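PDB 2R2Z: hemolysin from Enterococcus faecalis, which is of unsettled function but may bind flavin adenine dinucleotide; this piece is the CorC/HlyC-type transporter-associated domain of a membrane protein, seen with zinc ions. Local coordinates for residues Asp27-Asn30 and Glu31-Thr35. Residues are numbered along the deposited sequence; the frame is centred on the assembly and turned at random. Where two conformers were deposited one is given.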
# COMPACT_ATOMS: atom_id res chain seq x y z
N ASP A 27 0.33 -7.69 -8.16
CA ASP A 27 1.16 -8.83 -8.54
C ASP A 27 2.67 -8.51 -8.47
O ASP A 27 3.47 -9.35 -8.08
CB ASP A 27 0.77 -9.31 -9.95
CG ASP A 27 -0.64 -9.90 -10.00
OD1 ASP A 27 -1.17 -10.32 -8.95
OD2 ASP A 27 -1.23 -9.97 -11.12
N GLU A 28 3.04 -7.29 -8.85
CA GLU A 28 4.43 -6.81 -8.75
C GLU A 28 4.87 -6.74 -7.28
O GLU A 28 5.97 -7.17 -6.93
CB GLU A 28 4.56 -5.41 -9.39
CG GLU A 28 4.52 -5.38 -10.93
CD GLU A 28 4.41 -3.97 -11.56
OE1 GLU A 28 3.90 -2.99 -10.93
OE2 GLU A 28 4.83 -3.86 -12.74
N PHE A 29 4.01 -6.18 -6.44
CA PHE A 29 4.27 -6.11 -5.01
C PHE A 29 4.54 -7.51 -4.44
O PHE A 29 5.52 -7.72 -3.72
CB PHE A 29 3.08 -5.44 -4.31
CG PHE A 29 3.23 -5.29 -2.82
CD1 PHE A 29 3.71 -4.10 -2.27
CD2 PHE A 29 2.88 -6.33 -1.97
CE1 PHE A 29 3.84 -3.96 -0.90
CE2 PHE A 29 3.01 -6.20 -0.60
CZ PHE A 29 3.49 -5.01 -0.06
N ASN A 30 3.69 -8.48 -4.77
CA ASN A 30 3.89 -9.83 -4.26
C ASN A 30 5.20 -10.45 -4.73
O ASN A 30 5.88 -11.13 -3.97
CB ASN A 30 2.75 -10.76 -4.68
CG ASN A 30 1.47 -10.51 -3.92
OD1 ASN A 30 1.44 -9.97 -2.82
ND2 ASN A 30 0.37 -10.96 -4.52
N GLU A 31 5.57 -10.20 -5.98
CA GLU A 31 6.83 -10.72 -6.51
C GLU A 31 8.03 -10.11 -5.78
O GLU A 31 8.96 -10.81 -5.37
CB GLU A 31 6.92 -10.44 -8.02
CG GLU A 31 8.15 -11.05 -8.69
CD GLU A 31 8.08 -11.04 -10.21
OE1 GLU A 31 7.17 -11.68 -10.77
OE2 GLU A 31 8.95 -10.40 -10.84
N VAL A 32 8.02 -8.79 -5.60
CA VAL A 32 9.13 -8.10 -4.95
C VAL A 32 9.26 -8.47 -3.48
O VAL A 32 10.37 -8.74 -3.01
CB VAL A 32 8.98 -6.57 -5.11
CG1 VAL A 32 9.95 -5.82 -4.22
CG2 VAL A 32 9.20 -6.18 -6.57
N PHE A 33 8.13 -8.51 -2.78
CA PHE A 33 8.13 -8.65 -1.32
C PHE A 33 7.81 -10.04 -0.79
O PHE A 33 7.83 -10.24 0.43
CB PHE A 33 7.19 -7.61 -0.70
CG PHE A 33 7.65 -6.20 -0.91
CD1 PHE A 33 8.78 -5.72 -0.25
CD2 PHE A 33 6.98 -5.36 -1.77
CE1 PHE A 33 9.22 -4.42 -0.45
CE2 PHE A 33 7.41 -4.05 -1.97
CZ PHE A 33 8.54 -3.59 -1.31
N GLU A 34 7.56 -11.00 -1.68
CA GLU A 34 7.25 -12.37 -1.27
C GLU A 34 5.99 -12.45 -0.42
O GLU A 34 5.95 -13.15 0.60
CB GLU A 34 8.44 -12.99 -0.51
CG GLU A 34 9.42 -13.70 -1.40
CD GLU A 34 8.83 -14.98 -1.97
OE1 GLU A 34 8.34 -14.97 -3.11
OE2 GLU A 34 8.85 -16.01 -1.26
N THR A 35 4.96 -11.73 -0.83
CA THR A 35 3.71 -11.67 -0.10
C THR A 35 2.60 -12.34 -0.89
O THR A 35 2.80 -12.76 -2.04
CB THR A 35 3.35 -10.20 0.23
OG1 THR A 35 3.38 -9.44 -0.98
CG2 THR A 35 4.36 -9.60 1.22
O HOH W 1 4.75 -14.21 -3.34
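Phe33 lays the CD2 corner of its ring over one face of the Phe29 ring, near the rim, with CD2 3.5 Å from Phe29 CD1. The two ring planes are inclined at 47° and their centroids lie 4.8 Å apart, an oblique meeting, neither stacked nor edge-to-face. With its CG anti to the backbone N (chi1 -179°), Phe29 swings its ring along the helix toward the C-terminal turn, whereas Phe33, one turn later, has CG beside its own N. The same CD2 edge of Phe33 rests against the carbonyl oxygen of Phe29, which also accepts the backbone N-H of Phe33 (Phe33 N to Phe29 O 2.9 Å).

Thr35 approaches the Phe29 ring obliquely, OG1 standing 3.3 Å from CE2. That hydroxyl donates to Asn30 OD1 over 2.7 Å, meeting a lone pair in the carbonyl plane; ND2 of the same amide bonds to the backbone oxygen of Leu37, and the two bonds together fix the amide's rotation. These residues close helix 26-33, which ends where Glu34 takes a positive phi. Asn30 O gathers weak bonds from Glu34 N and Thr35 N, the latter a 6→1 bond of the kind found at helix C-termini beside a positive-phi residue, and a water donates to Thr35 O (2.8 Å from the water oxygen) and, weakly, to Asn30 O. The helix packs on the antiparallel sheet of the transporter-associated domain: Phe29 touches Val87 on strand 81-89, and Phe33 meets Tyr10 and Tyr18 edge-to-face.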